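Local coordinates for fatty acid multifunctional protein (atmfp2) (Arabidopsis thaliana, PDB 2WTB), which carries out the hydration and dehydrogenation steps of peroxisomal fatty acid beta-oxidation during seed germination, acting on long-chain enoyl-CoA and on 3-hydroxyacyl-CoA of varied length, at residues A[103-111]-A[193-204]. Sequence-based numbering, arbitrary orientation.
Sequences KPSVAAIDG and LVTTARRWALDI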
ATOM      1  N   LYS A 103     -15.630 -26.393  29.661  1.00 54.77           N
ATOM      2  CA  LYS A 103     -14.769 -25.549  30.476  1.00 52.19           C
ATOM      3  C   LYS A 103     -14.556 -24.224  29.758  1.00 58.71           C
ATOM      4  O   LYS A 103     -14.201 -24.205  28.578  1.00 59.33           O
ATOM      5  CB  LYS A 103     -13.430 -26.231  30.748  1.00 49.28           C
ATOM      6  CG  LYS A 103     -13.521 -27.395  31.719  1.00 50.37           C
ATOM      7  CD  LYS A 103     -12.172 -28.061  31.923  1.00 51.11           C
ATOM      8  CE  LYS A 103     -12.286 -29.220  32.902  1.00 52.17           C
ATOM      9  NZ  LYS A 103     -11.009 -29.969  33.029  1.00 57.78           N
ATOM     10  N   PRO A 104     -14.771 -23.107  30.472  1.00 61.14           N
ATOM     11  CA  PRO A 104     -14.755 -21.770  29.872  1.00 48.48           C
ATOM     12  C   PRO A 104     -13.349 -21.337  29.471  1.00 45.48           C
ATOM     13  O   PRO A 104     -12.381 -21.676  30.148  1.00 48.82           O
ATOM     14  CB  PRO A 104     -15.272 -20.866  31.000  1.00 47.23           C
ATOM     15  CG  PRO A 104     -15.715 -21.787  32.106  1.00 59.30           C
ATOM     16  CD  PRO A 104     -14.948 -23.048  31.931  1.00 62.73           C
ATOM     17  N   SER A 105     -13.252 -20.598  28.371  1.00 39.73           N
ATOM     18  CA  SER A 105     -11.989 -20.025  27.932  1.00 35.63           C
ATOM     19  C   SER A 105     -12.092 -18.510  27.990  1.00 45.43           C
ATOM     20  O   SER A 105     -13.149 -17.941  27.705  1.00 49.42           O
ATOM     21  CB  SER A 105     -11.660 -20.459  26.502  1.00 30.82           C
ATOM     22  OG  SER A 105     -11.429 -21.853  26.426  1.00 74.78           O
ATOM     23  N   VAL A 106     -10.997 -17.860  28.368  1.00 45.97           N
ATOM     24  CA  VAL A 106     -10.933 -16.405  28.359  1.00 44.48           C
ATOM     25  C   VAL A 106      -9.673 -15.958  27.639  1.00 46.95           C
ATOM     26  O   VAL A 106      -8.580 -16.438  27.931  1.00 52.19           O
ATOM     27  CB  VAL A 106     -10.930 -15.819  29.781  1.00 40.93           C
ATOM     28  CG1 VAL A 106     -10.798 -14.304  29.724  1.00 38.38           C
ATOM     29  CG2 VAL A 106     -12.194 -16.218  30.522  1.00 36.15           C
ATOM     30  N   ALA A 107      -9.833 -15.042  26.691  1.00 42.97           N
ATOM     31  CA  ALA A 107      -8.694 -14.519  25.949  1.00 48.22           C
ATOM     32  C   ALA A 107      -8.108 -13.295  26.649  1.00 51.82           C
ATOM     33  O   ALA A 107      -8.835 -12.388  27.055  1.00 51.65           O
ATOM     34  CB  ALA A 107      -9.099 -14.180  24.521  1.00 30.90           C
ATOM     35  N   ALA A 108      -6.786 -13.290  26.798  1.00 47.82           N
ATOM     36  CA  ALA A 108      -6.073 -12.156  27.371  1.00 43.01           C
ATOM     37  C   ALA A 108      -5.312 -11.443  26.263  1.00 44.34           C
ATOM     38  O   ALA A 108      -4.261 -11.906  25.823  1.00 48.66           O
ATOM     39  CB  ALA A 108      -5.125 -12.621  28.460  1.00 36.45           C
ATOM     40  N   ILE A 109      -5.852 -10.317  25.813  1.00 46.15           N
ATOM     41  CA  ILE A 109      -5.317  -9.631  24.642  1.00 49.94           C
ATOM     42  C   ILE A 109      -4.413  -8.445  24.974  1.00 47.13           C
ATOM     43  O   ILE A 109      -4.768  -7.571  25.766  1.00 40.66           O
ATOM     44  CB  ILE A 109      -6.444  -9.149  23.706  1.00 47.78           C
ATOM     45  CG1 ILE A 109      -7.262 -10.338  23.196  1.00 49.18           C
ATOM     46  CG2 ILE A 109      -5.864  -8.358  22.540  1.00 42.51           C
ATOM     47  CD1 ILE A 109      -8.460  -9.941  22.352  1.00 40.88           C
ATOM     48  N   ASP A 110      -3.243  -8.430  24.347  1.00 43.80           N
ATOM     49  CA  ASP A 110      -2.326  -7.306  24.430  1.00 46.35           C
ATOM     50  C   ASP A 110      -1.818  -6.994  23.028  1.00 48.26           C
ATOM     51  O   ASP A 110      -1.769  -7.874  22.170  1.00 46.61           O
ATOM     52  CB  ASP A 110      -1.152  -7.654  25.346  1.00 56.84           C
ATOM     53  CG  ASP A 110      -0.320  -6.443  25.719  1.00 64.25           C
ATOM     54  OD1 ASP A 110      -0.729  -5.308  25.394  1.00 68.38           O
ATOM     55  OD2 ASP A 110       0.743  -6.626  26.347  1.00 73.52           O
ATOM     56  N   GLY A 111      -1.452  -5.739  22.794  1.00 50.33           N
ATOM     57  CA  GLY A 111      -0.860  -5.348  21.528  1.00 49.42           C
ATOM     58  C   GLY A 111      -1.831  -5.390  20.365  1.00 51.58           C
ATOM     59  O   GLY A 111      -2.354  -4.356  19.950  1.00 50.36           O
ATOM     60  N   LEU A 193      -3.519  -8.024  32.860  1.00 52.13           N
ATOM     61  CA  LEU A 193      -4.188  -8.757  31.787  1.00 47.96           C
ATOM     62  C   LEU A 193      -4.511 -10.210  32.143  1.00 49.88           C
ATOM     63  O   LEU A 193      -5.680 -10.595  32.208  1.00 46.44           O
ATOM     64  CB  LEU A 193      -3.324  -8.715  30.529  1.00 37.69           C
ATOM     65  CG  LEU A 193      -4.019  -8.814  29.178  1.00 48.66           C
ATOM     66  CD1 LEU A 193      -5.019  -7.685  29.016  1.00 56.84           C
ATOM     67  CD2 LEU A 193      -2.977  -8.769  28.077  1.00 56.71           C
ATOM     68  N   VAL A 194      -3.476 -11.010  32.367  1.00 50.50           N
ATOM     69  CA  VAL A 194      -3.650 -12.436  32.638  1.00 47.08           C
ATOM     70  C   VAL A 194      -4.321 -12.711  33.982  1.00 42.97           C
ATOM     71  O   VAL A 194      -5.129 -13.631  34.103  1.00 50.55           O
ATOM     72  CB  VAL A 194      -2.311 -13.190  32.557  1.00 45.22           C
ATOM     73  CG1 VAL A 194      -2.454 -14.602  33.096  1.00 33.79           C
ATOM     74  CG2 VAL A 194      -1.811 -13.206  31.123  1.00 46.10           C
ATOM     75  N   THR A 195      -3.988 -11.909  34.986  1.00 40.39           N
ATOM     76  CA  THR A 195      -4.614 -12.031  36.299  1.00 47.41           C
ATOM     77  C   THR A 195      -6.118 -11.806  36.204  1.00 49.93           C
ATOM     78  O   THR A 195      -6.912 -12.572  36.752  1.00 54.19           O
ATOM     79  CB  THR A 195      -4.020 -11.027  37.306  1.00 52.88           C
ATOM     80  OG1 THR A 195      -2.752 -11.505  37.765  1.00 52.02           O
ATOM     81  CG2 THR A 195      -4.944 -10.860  38.497  1.00 69.27           C
ATOM     82  N   THR A 196      -6.507 -10.744  35.509  1.00 34.52           N
ATOM     83  CA  THR A 196      -7.916 -10.446  35.304  1.00 48.36           C
ATOM     84  C   THR A 196      -8.600 -11.589  34.559  1.00 45.99           C
ATOM     85  O   THR A 196      -9.712 -11.986  34.903  1.00 50.55           O
ATOM     86  CB  THR A 196      -8.104  -9.134  34.521  1.00 56.30           C
ATOM     87  OG1 THR A 196      -7.557  -8.042  35.273  1.00 62.70           O
ATOM     88  CG2 THR A 196      -9.580  -8.871  34.261  1.00 56.24           C
ATOM     89  N   ALA A 197      -7.924 -12.129  33.552  1.00 46.61           N
ATOM     90  CA  ALA A 197      -8.508 -13.182  32.728  1.00 52.70           C
ATOM     91  C   ALA A 197      -8.790 -14.457  33.518  1.00 52.76           C
ATOM     92  O   ALA A 197      -9.869 -15.041  33.395  1.00 49.64           O
ATOM     93  CB  ALA A 197      -7.625 -13.476  31.522  1.00 30.86           C
ATOM     94  N   ARG A 198      -7.827 -14.892  34.328  1.00 46.86           N
ATOM     95  CA  ARG A 198      -8.016 -16.104  35.122  1.00 49.13           C
ATOM     96  C   ARG A 198      -9.073 -15.901  36.213  1.00 47.36           C
ATOM     97  O   ARG A 198      -9.806 -16.828  36.557  1.00 48.02           O
ATOM     98  CB  ARG A 198      -6.692 -16.612  35.714  1.00 50.78           C
ATOM     99  CG  ARG A 198      -6.061 -15.698  36.746  1.00 49.67           C
ATOM    100  CD  ARG A 198      -5.010 -16.426  37.579  1.00 53.10           C
ATOM    101  NE  ARG A 198      -3.830 -16.801  36.803  1.00 53.80           N
ATOM    102  CZ  ARG A 198      -3.421 -18.052  36.617  1.00 60.56           C
ATOM    103  NH1 ARG A 198      -4.094 -19.062  37.154  1.00 63.87           N
ATOM    104  NH2 ARG A 198      -2.332 -18.297  35.898  1.00 53.03           N
ATOM    105  N   ARG A 199      -9.154 -14.686  36.747  1.00 37.02           N
ATOM    106  CA  ARG A 199     -10.206 -14.343  37.694  1.00 38.99           C
ATOM    107  C   ARG A 199     -11.564 -14.381  36.996  1.00 54.16           C
ATOM    108  O   ARG A 199     -12.557 -14.851  37.557  1.00 46.98           O
ATOM    109  CB  ARG A 199      -9.967 -12.952  38.283  1.00 39.32           C
ATOM    110  CG  ARG A 199     -11.027 -12.518  39.284  1.00 55.28           C
ATOM    111  CD  ARG A 199     -10.917 -11.034  39.620  1.00 69.13           C
ATOM    112  NE  ARG A 199     -11.295 -10.190  38.491  1.00 91.66           N
ATOM    113  CZ  ARG A 199     -12.547  -9.857  38.192  1.00110.60           C
ATOM    114  NH1 ARG A 199     -13.549 -10.298  38.940  1.00116.76           N
ATOM    115  NH2 ARG A 199     -12.800  -9.084  37.143  1.00115.18           N
ATOM    116  N   TRP A 200     -11.597 -13.881  35.765  1.00 53.51           N
ATOM    117  CA  TRP A 200     -12.818 -13.878  34.970  1.00 46.65           C
ATOM    118  C   TRP A 200     -13.244 -15.312  34.662  1.00 47.54           C
ATOM    119  O   TRP A 200     -14.423 -15.653  34.757  1.00 46.73           O
ATOM    120  CB  TRP A 200     -12.602 -13.094  33.672  1.00 38.32           C
ATOM    121  CG  TRP A 200     -13.871 -12.670  32.995  1.00 58.13           C
ATOM    122  CD1 TRP A 200     -14.722 -13.460  32.277  1.00 66.59           C
ATOM    123  CD2 TRP A 200     -14.428 -11.348  32.959  1.00 48.65           C
ATOM    124  NE1 TRP A 200     -15.776 -12.716  31.805  1.00 67.27           N
ATOM    125  CE2 TRP A 200     -15.619 -11.416  32.210  1.00 56.89           C
ATOM    126  CE3 TRP A 200     -14.038 -10.118  33.496  1.00 50.91           C
ATOM    127  CZ2 TRP A 200     -16.423 -10.301  31.982  1.00 54.42           C
ATOM    128  CZ3 TRP A 200     -14.839  -9.008  33.267  1.00 41.95           C
ATOM    129  CH2 TRP A 200     -16.015  -9.108  32.516  1.00 46.52           C
ATOM    130  N   ALA A 201     -12.272 -16.147  34.306  1.00 41.39           N
ATOM    131  CA  ALA A 201     -12.537 -17.537  33.948  1.00 39.16           C
ATOM    132  C   ALA A 201     -13.189 -18.324  35.083  1.00 49.34           C
ATOM    133  O   ALA A 201     -14.107 -19.110  34.852  1.00 49.14           O
ATOM    134  CB  ALA A 201     -11.259 -18.218  33.495  1.00 30.13           C
ATOM    135  N   LEU A 202     -12.714 -18.114  36.307  1.00 52.32           N
ATOM    136  CA  LEU A 202     -13.280 -18.810  37.460  1.00 50.88           C
ATOM    137  C   LEU A 202     -14.602 -18.187  37.895  1.00 53.49           C
ATOM    138  O   LEU A 202     -15.402 -18.828  38.574  1.00 60.70           O
ATOM    139  CB  LEU A 202     -12.289 -18.853  38.628  1.00 54.26           C
ATOM    140  CG  LEU A 202     -11.084 -19.781  38.454  1.00 50.08           C
ATOM    141  CD1 LEU A 202     -10.433 -20.071  39.797  1.00 54.49           C
ATOM    142  CD2 LEU A 202     -11.503 -21.076  37.784  1.00 51.71           C
ATOM    143  N   ASP A 203     -14.824 -16.936  37.506  1.00 54.74           N
ATOM    144  CA  ASP A 203     -16.116 -16.295  37.720  1.00 53.18           C
ATOM    145  C   ASP A 203     -17.197 -17.030  36.931  1.00 48.61           C
ATOM    146  O   ASP A 203     -18.295 -17.271  37.434  1.00 47.02           O
ATOM    147  CB  ASP A 203     -16.067 -14.824  37.300  1.00 64.36           C
ATOM    148  CG  ASP A 203     -15.558 -13.914  38.403  1.00 67.04           C
ATOM    149  OD1 ASP A 203     -15.589 -14.329  39.582  1.00 54.46           O
ATOM    150  OD2 ASP A 203     -15.136 -12.779  38.093  1.00 74.19           O
ATOM    151  N   ILE A 204     -16.875 -17.385  35.692  1.00 43.22           N
ATOM    152  CA  ILE A 204     -17.804 -18.106  34.832  1.00 42.38           C
ATOM    153  C   ILE A 204     -18.086 -19.497  35.387  1.00 48.46           C
ATOM    154  O   ILE A 204     -19.235 -19.930  35.446  1.00 56.64           O
ATOM    155  CB  ILE A 204     -17.261 -18.227  33.398  1.00 41.26           C
ATOM    156  CG1 ILE A 204     -17.106 -16.843  32.765  1.00 42.21           C
ATOM    157  CG2 ILE A 204     -18.169 -19.107  32.555  1.00 41.28           C
ATOM    158  CD1 ILE A 204     -16.454 -16.869  31.393  1.00 35.12           C
TER
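V106 reaches from strand 105-109 into helix 193-204 with both methyls, and its first torsion decides where each lands. CG1 lies anti to the backbone N (chi1 177°) and meets the CB of A197 at 3.7 Å. CG2, anti to the carbonyl carbon, is instead 3.7 Å from the CA of A201; it also approaches CD1 of W200, obliquely to the indole ring. One helical turn thus separates the two alanines that V106 straddles, and their small side chains are consistent with the close approach, 8.0 Å between the segment axes. The run is nearly antiparallel, at 163°, and no hydrogen bond crosses it. Toward the C-terminal end of the strand, A108 CB lies 4.0 Å from both A197 CB and L193 CG. L193 then forks around the backbone carbonyl of I109: CD2 lies 3.2 Å from I109 O, with CD1 about equally close, and CD2 also touches D110 CB. A serine in place of L193 would probably leave A108 and the I109 carbonyl without their apolar cover and open a gap at this end of the helix. At the other end the P104 ring and the I204 side chain lie alongside each other, pointing opposite ways, with I204 CG2 3.7 Å from P104 CG. The helix packs along one face of the crotonase-type sheet: A197 and A201 also touch strand 54-59, L193 and W200 reach strand 126-129, and strand 105-109 runs parallel between those two, while W211 touches both P104 and I204.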